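Long-range contacts in mercuric reductase (Metallosphaera sedula, PDB 4YWO), which probably reduces mercuric ion to elemental mercury at the expense of NADPH, using FAD as cofactor, and works as a homodimer: residues V378-I384 and F437-A441; S386-K392 and V403-E408. All coordinates share one frame; numbering follows the deposited sequence.

Contact 1: V378-I384 and F437-A441; sequences VAKAEII and FPTIA. With FAD (flavin-adenine dinucleotide), chain B.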
loop_
_atom_site.group_PDB
_atom_site.type_symbol
_atom_site.label_atom_id
_atom_site.label_comp_id
_atom_site.label_asym_id
_atom_site.label_seq_id
_atom_site.Cartn_x
_atom_site.Cartn_y
_atom_site.Cartn_z
ATOM N N VAL A 378 2.816 -5.007 14.333
ATOM C CA VAL A 378 2.036 -4.034 13.566
ATOM C C VAL A 378 0.568 -4.328 13.736
ATOM O O VAL A 378 0.119 -5.461 13.411
ATOM C CB VAL A 378 2.509 -4.113 12.078
ATOM C CG1 VAL A 378 1.726 -3.174 11.186
ATOM C CG2 VAL A 378 3.984 -3.725 11.996
ATOM N N ALA A 379 -0.256 -3.394 14.253
ATOM C CA ALA A 379 -1.630 -3.731 14.545
ATOM C C ALA A 379 -2.350 -4.319 13.371
ATOM O O ALA A 379 -3.034 -5.290 13.516
ATOM C CB ALA A 379 -2.426 -2.490 14.990
ATOM N N LYS A 380 -2.210 -3.708 12.179
ATOM C CA LYS A 380 -3.001 -4.206 11.087
ATOM C C LYS A 380 -2.640 -5.664 10.741
ATOM O O LYS A 380 -3.455 -6.453 10.342
ATOM C CB LYS A 380 -2.844 -3.299 9.824
ATOM C CG LYS A 380 -3.772 -3.691 8.679
ATOM C CD LYS A 380 -5.248 -3.689 9.140
ATOM C CE LYS A 380 -6.331 -3.654 8.082
ATOM N NZ LYS A 380 -6.329 -2.354 7.352
ATOM N N ALA A 381 -1.362 -6.001 10.867
ATOM C CA ALA A 381 -0.892 -7.379 10.570
ATOM C C ALA A 381 -1.538 -8.383 11.550
ATOM O O ALA A 381 -1.985 -9.485 11.142
ATOM C CB ALA A 381 0.622 -7.473 10.628
ATOM N N GLU A 382 -1.755 -7.980 12.806
ATOM C CA GLU A 382 -2.508 -8.786 13.749
ATOM C C GLU A 382 -3.979 -8.912 13.372
ATOM O O GLU A 382 -4.589 -10.027 13.375
ATOM C CB GLU A 382 -2.290 -8.172 15.161
ATOM C CG GLU A 382 -0.827 -8.049 15.592
ATOM C CD GLU A 382 -0.511 -7.196 16.859
ATOM O OE1 GLU A 382 -1.307 -7.352 17.811
ATOM O OE2 GLU A 382 0.494 -6.371 16.854
ATOM N N ILE A 383 -4.575 -7.813 12.954
ATOM C CA ILE A 383 -5.991 -7.761 12.588
ATOM C C ILE A 383 -6.347 -8.663 11.393
ATOM O O ILE A 383 -7.361 -9.367 11.398
ATOM C CB ILE A 383 -6.442 -6.299 12.320
ATOM C CG1 ILE A 383 -6.436 -5.491 13.612
ATOM C CG2 ILE A 383 -7.831 -6.203 11.622
ATOM C CD1 ILE A 383 -6.518 -3.992 13.398
ATOM N N ILE A 384 -5.414 -8.762 10.431
ATOM C CA ILE A 384 -5.656 -9.541 9.217
ATOM C C ILE A 384 -4.937 -10.877 9.200
ATOM O O ILE A 384 -4.792 -11.464 8.130
ATOM C CB ILE A 384 -5.330 -8.683 7.951
ATOM C CG1 ILE A 384 -3.820 -8.416 7.785
ATOM C CG2 ILE A 384 -6.128 -7.397 7.883
ATOM C CD1 ILE A 384 -3.336 -7.677 6.554
ATOM N N PHE A 437 -4.019 4.805 10.756
ATOM C CA PHE A 437 -4.156 3.588 11.589
ATOM C C PHE A 437 -5.460 2.892 11.288
ATOM O O PHE A 437 -6.503 3.628 11.142
ATOM C CB PHE A 437 -4.167 3.993 13.092
ATOM C CG PHE A 437 -4.163 2.807 13.992
ATOM C CD1 PHE A 437 -3.001 2.123 14.307
ATOM C CD2 PHE A 437 -5.288 2.440 14.522
ATOM C CE1 PHE A 437 -3.065 1.023 15.166
ATOM C CE2 PHE A 437 -5.381 1.357 15.410
ATOM C CZ PHE A 437 -4.264 0.658 15.732
ATOM N N PRO A 438 -5.540 1.547 11.160
ATOM C CA PRO A 438 -4.404 0.596 11.200
ATOM C C PRO A 438 -4.144 0.206 9.740
ATOM O O PRO A 438 -5.065 -0.323 9.030
ATOM C CB PRO A 438 -4.967 -0.552 12.009
ATOM C CG PRO A 438 -6.454 -0.506 11.735
ATOM C CD PRO A 438 -6.824 0.872 11.261
ATOM N N THR A 439 -2.920 0.404 9.295
ATOM C CA THR A 439 -2.431 -0.009 7.966
ATOM C C THR A 439 -1.154 -0.746 8.115
ATOM O O THR A 439 -0.413 -0.553 9.087
ATOM C CB THR A 439 -2.257 1.178 6.987
ATOM O OG1 THR A 439 -1.331 2.183 7.502
ATOM C CG2 THR A 439 -3.626 1.812 6.679
ATOM N N ILE A 440 -0.818 -1.534 7.108
ATOM C CA ILE A 440 0.572 -2.119 7.067
ATOM C C ILE A 440 1.622 -1.029 6.875
ATOM O O ILE A 440 2.680 -1.101 7.473
ATOM C CB ILE A 440 0.635 -3.228 6.022
ATOM C CG1 ILE A 440 -0.388 -4.394 6.319
ATOM C CG2 ILE A 440 2.095 -3.787 5.934
ATOM C CD1 ILE A 440 -0.080 -5.150 7.565
ATOM N N ALA A 441 1.300 -0.019 6.105
ATOM C CA ALA A 441 2.232 1.074 5.802
ATOM C C ALA A 441 2.715 1.836 7.012
ATOM O O ALA A 441 3.820 2.419 7.007
ATOM C CB ALA A 441 1.655 1.965 4.783
HETATM P PA FAD B . -10.576 8.533 23.698
HETATM O O1A FAD B . -9.692 7.357 23.358
HETATM O O2A FAD B . -12.069 8.342 23.824
HETATM O O5B FAD B . -10.035 9.191 25.065
HETATM C C5B FAD B . -10.930 9.462 26.141
HETATM C C4B FAD B . -10.604 8.547 27.315
HETATM O O4B FAD B . -10.416 9.329 28.498
HETATM C C3B FAD B . -11.733 7.564 27.579
HETATM O O3B FAD B . -11.257 6.222 27.447
HETATM C C2B FAD B . -12.190 7.817 29.002
HETATM O O2B FAD B . -12.010 6.636 29.790
HETATM C C1B FAD B . -11.317 8.940 29.538
HETATM N N9A FAD B . -12.167 10.094 29.923
HETATM C C8A FAD B . -13.091 10.685 29.144
HETATM N N7A FAD B . -13.694 11.714 29.794
HETATM C C5A FAD B . -13.149 11.790 31.022
HETATM C C6A FAD B . -13.327 12.649 32.217
HETATM N N6A FAD B . -14.231 13.657 32.228
HETATM N N1A FAD B . -12.554 12.392 33.296
HETATM C C2A FAD B . -11.652 11.393 33.298
HETATM N N3A FAD B . -11.438 10.577 32.250
HETATM C C4A FAD B . -12.143 10.721 31.103
HETATM N N1 FAD B . -9.748 6.179 13.722
HETATM C C2 FAD B . -8.806 5.791 12.826
HETATM O O2 FAD B . -7.795 6.509 12.669
HETATM N N3 FAD B . -8.915 4.664 12.099
HETATM C C4 FAD B . -9.965 3.842 12.209
HETATM O O4 FAD B . -10.037 2.801 11.519
HETATM C C4X FAD B . -11.041 4.193 13.167
HETATM N N5 FAD B . -12.134 3.416 13.336
HETATM C C5X FAD B . -13.099 3.765 14.219
HETATM C C6 FAD B . -14.215 2.950 14.376
HETATM C C7 FAD B . -15.211 3.300 15.281
HETATM C C7M FAD B . -16.419 2.416 15.449
HETATM C C8 FAD B . -15.086 4.547 16.081
HETATM C C8M FAD B . -16.167 4.924 17.060
HETATM C C9 FAD B . -13.973 5.365 15.927
HETATM C C9A FAD B . -12.977 5.014 15.023
HETATM N N10 FAD B . -11.845 5.837 14.861
HETATM C C10 FAD B . -10.861 5.445 13.934
HETATM C "C1'" FAD B . -11.696 7.071 15.636
HETATM C "C2'" FAD B . -10.707 6.840 16.772
HETATM O "O2'" FAD B . -11.093 5.677 17.513
HETATM C "C3'" FAD B . -10.658 8.044 17.706
HETATM O "O3'" FAD B . -10.429 9.232 16.941
HETATM C "C4'" FAD B . -9.551 7.886 18.742
HETATM O "O4'" FAD B . -9.877 6.812 19.629
HETATM C "C5'" FAD B . -9.366 9.169 19.544
HETATM O "O5'" FAD B . -8.776 8.861 20.805
HETATM P P FAD B . -8.830 9.923 22.013
HETATM O O1P FAD B . -7.823 9.501 23.057
HETATM O O2P FAD B . -8.769 11.312 21.426
HETATM O O3P FAD B . -10.305 9.695 22.616
HETATM O O HOH W 1 -1.183 -1.001 11.815
#
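Pro438, after a cis peptide bond, is the first bump, its ring pushed against one flank of the short helix 379-383. Its CG lies 3.9 Å from Ile383 CD1, the two side chains crossing at about a right angle, and its CB meets Lys380 CB. Pro438 CB also sits 3.7 Å above the centre of the Phe437 ring, while Ala379 CB comes obliquely to Phe437 CE1 at 3.6 Å. The second bump is Ile440 CD1, which fills a shallow hollow between Ala381, Ile384 and Lys380 CB; it approaches Ala381 N to 3.6 Å. Between these two bumps Lys380 runs along the loop backbone. Bends at chi2 (56°) and chi4 (-67°) curve its chain round the Pro438 carbonyl, bringing NZ to Pro438 O at 2.9 Å, with the donor tilted 20° from the carbonyl plane. A water bridges Lys380 N, in the first turn of the helix, to Thr439 O. Phe437 O accepts a 2.8 Å hydrogen bond from N3 of the FAD of the second subunit, so the loop completes that flavin site across the dimer interface. Helix 442-449 follows and touches Val378 and Phe437, while Glu412 of the second subunit binds the amides of Ile440 and Ala441.

Contact 2: S386-K392 and V403-E408; sequences SRLGFVK and VHAVGE
Strands 390-392 and 403-407 run antiparallel, 178° between their directions, as the two arms of a beta hairpin in the central part of the five-stranded antiparallel sheet of the dimerisation domain. Phe390 with Val406 and Lys392 with His404 are hydrogen-bonded pairs, flanking the non-hydrogen-bonded pair Val391 and Ala405. On the face carrying Phe390, its ring folds over the neighbouring strand: with CG between the backbone N and the carbonyl carbon (chi1 69°), one ring face covers Val406 N and CE2 reaches Val406 CG2 at 3.5 Å. Leu388 CD2 meets the other methyl, Val406 CG1, at 3.9 Å, and helix 215-227 packs against Leu388 and Phe390. Lys392 extends from this face to salt bridges with Glu214 and Glu216, while His404 NE2 bonds to Leu356 O. On the other face Val391 CG2 rests against Ala405 CB at 4.0 Å. Gly389 CA makes a 3.2 Å CA-H...O contact with Val406 O, the oxygen that accepts from Phe390 N. Past the strands a water joins Ser386 O to Glu408 N. Beside it, Ser386 OG donates to Glu408 OE2 at 2.7 Å, on the anti lone pair of that oxygen, while Glu408 OE1 is bonded to Gln348 NE2.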
loop_
_atom_site.group_PDB
_atom_site.type_symbol
_atom_site.label_atom_id
_atom_site.label_comp_id
_atom_site.label_asym_id
_atom_site.label_seq_id
_atom_site.Cartn_x
_atom_site.Cartn_y
_atom_site.Cartn_z
ATOM N N SER A 386 -1.779 -11.793 9.503
ATOM C CA SER A 386 -0.595 -11.874 8.619
ATOM C C SER A 386 0.620 -11.400 9.351
ATOM O O SER A 386 1.270 -10.405 9.056
ATOM C CB SER A 386 -0.876 -11.082 7.327
ATOM O OG SER A 386 0.167 -11.424 6.394
ATOM N N ARG A 387 0.938 -12.129 10.422
ATOM C CA ARG A 387 1.964 -11.661 11.333
ATOM C C ARG A 387 3.399 -12.026 10.906
ATOM O O ARG A 387 4.314 -11.413 11.463
ATOM C CB ARG A 387 1.740 -12.270 12.751
ATOM C CG ARG A 387 0.445 -11.770 13.381
ATOM C CD ARG A 387 0.303 -12.495 14.695
ATOM N NE ARG A 387 -0.627 -11.914 15.602
ATOM C CZ ARG A 387 -1.939 -12.043 15.620
ATOM N NH1 ARG A 387 -2.628 -12.639 14.595
ATOM N NH2 ARG A 387 -2.576 -11.484 16.695
ATOM N N LEU A 388 3.611 -12.910 9.931
ATOM C CA LEU A 388 4.934 -13.245 9.468
ATOM C C LEU A 388 5.572 -12.034 8.759
ATOM O O LEU A 388 4.866 -11.334 7.998
ATOM C CB LEU A 388 4.872 -14.427 8.531
ATOM C CG LEU A 388 6.236 -14.892 8.023
ATOM C CD1 LEU A 388 6.333 -16.396 7.781
ATOM C CD2 LEU A 388 6.660 -14.149 6.776
ATOM N N GLY A 389 6.794 -11.732 9.101
ATOM C CA GLY A 389 7.538 -10.716 8.381
ATOM C C GLY A 389 8.206 -9.704 9.223
ATOM O O GLY A 389 8.285 -9.814 10.447
ATOM N N PHE A 390 8.677 -8.672 8.569
ATOM C CA PHE A 390 9.432 -7.625 9.170
ATOM C C PHE A 390 9.550 -6.405 8.310
ATOM O O PHE A 390 9.283 -6.447 7.100
ATOM C CB PHE A 390 10.883 -8.101 9.538
ATOM C CG PHE A 390 11.741 -8.351 8.330
ATOM C CD1 PHE A 390 12.444 -7.314 7.710
ATOM C CD2 PHE A 390 11.657 -9.548 7.633
ATOM C CE1 PHE A 390 13.137 -7.538 6.509
ATOM C CE2 PHE A 390 12.352 -9.779 6.465
ATOM C CZ PHE A 390 13.067 -8.779 5.872
ATOM N N VAL A 391 9.994 -5.319 8.918
ATOM C CA VAL A 391 10.390 -4.103 8.160
ATOM C C VAL A 391 11.783 -3.711 8.670
ATOM O O VAL A 391 11.999 -3.568 9.890
ATOM C CB VAL A 391 9.384 -2.934 8.271
ATOM C CG1 VAL A 391 9.842 -1.808 7.423
ATOM C CG2 VAL A 391 8.080 -3.415 7.794
ATOM N N LYS A 392 12.729 -3.561 7.740
ATOM C CA LYS A 392 14.113 -3.153 8.095
ATOM C C LYS A 392 14.413 -1.837 7.416
ATOM O O LYS A 392 14.138 -1.655 6.219
ATOM C CB LYS A 392 15.094 -4.172 7.607
ATOM C CG LYS A 392 16.538 -3.942 8.003
ATOM C CD LYS A 392 17.341 -5.224 7.650
ATOM C CE LYS A 392 18.699 -5.160 8.238
ATOM N NZ LYS A 392 19.458 -6.425 7.934
ATOM N N VAL A 403 15.179 0.343 2.584
ATOM C CA VAL A 403 14.041 -0.247 3.298
ATOM C C VAL A 403 13.779 -1.603 2.681
ATOM O O VAL A 403 13.729 -1.735 1.437
ATOM C CB VAL A 403 12.771 0.647 3.235
ATOM C CG1 VAL A 403 11.565 -0.055 3.797
ATOM C CG2 VAL A 403 12.985 2.028 3.801
ATOM N N HIS A 404 13.589 -2.628 3.527
ATOM C CA HIS A 404 13.392 -3.985 3.133
ATOM C C HIS A 404 12.274 -4.489 3.969
ATOM O O HIS A 404 12.246 -4.321 5.161
ATOM C CB HIS A 404 14.680 -4.802 3.378
ATOM C CG HIS A 404 15.877 -4.147 2.772
ATOM N ND1 HIS A 404 16.377 -4.491 1.544
ATOM C CD2 HIS A 404 16.607 -3.083 3.181
ATOM C CE1 HIS A 404 17.337 -3.664 1.214
ATOM N NE2 HIS A 404 17.436 -2.743 2.166
ATOM N N ALA A 405 11.317 -5.245 3.368
ATOM C CA ALA A 405 10.165 -5.644 4.165
ATOM C C ALA A 405 9.562 -6.952 3.609
ATOM O O ALA A 405 9.705 -7.272 2.401
ATOM C CB ALA A 405 9.107 -4.570 4.149
ATOM N N VAL A 406 8.937 -7.709 4.502
ATOM C CA VAL A 406 8.158 -8.903 4.155
ATOM C C VAL A 406 6.853 -8.714 4.935
ATOM O O VAL A 406 6.840 -8.525 6.150
ATOM C CB VAL A 406 8.924 -10.213 4.554
ATOM C CG1 VAL A 406 7.965 -11.375 4.358
ATOM C CG2 VAL A 406 10.200 -10.327 3.789
ATOM N N GLY A 407 5.721 -8.867 4.233
ATOM C CA GLY A 407 4.431 -8.780 4.885
ATOM C C GLY A 407 3.315 -8.611 3.854
ATOM O O GLY A 407 3.553 -8.547 2.627
ATOM N N GLU A 408 2.109 -8.589 4.336
ATOM C CA GLU A 408 0.942 -8.579 3.455
ATOM C C GLU A 408 0.892 -7.251 2.673
ATOM O O GLU A 408 0.793 -6.167 3.253
ATOM C CB GLU A 408 -0.353 -8.666 4.307
ATOM C CG GLU A 408 -1.504 -9.201 3.516
ATOM C CD GLU A 408 -1.273 -10.692 3.102
ATOM O OE1 GLU A 408 -1.691 -10.893 1.980
ATOM O OE2 GLU A 408 -0.602 -11.584 3.809
HETATM O O HOH W 2 1.784 -8.390 7.186
#

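How the contacts relate
Contact 2 is nested along the chain inside the loop that contact 1 closes, and their centres lie 11 Å apart within the dimerisation domain. Helix 379-383 leads through a short loop into the first arm of the hairpin, and at the start of that loop Ala381 O probably accepts a hydrogen bond from Ser386 N at 2.8 Å. At the end of the second arm, Glu408 CG packs on Ile384 CD1 at 3.9 Å and Glu408 O lies 3.7 Å from Ile440 CG1, so Glu408 touches both segments of contact 1. Segment 437-441 meets the flavin of the second subunit, whereas contact 2 packs within its own chain apart from Arg387, which reaches the second subunit.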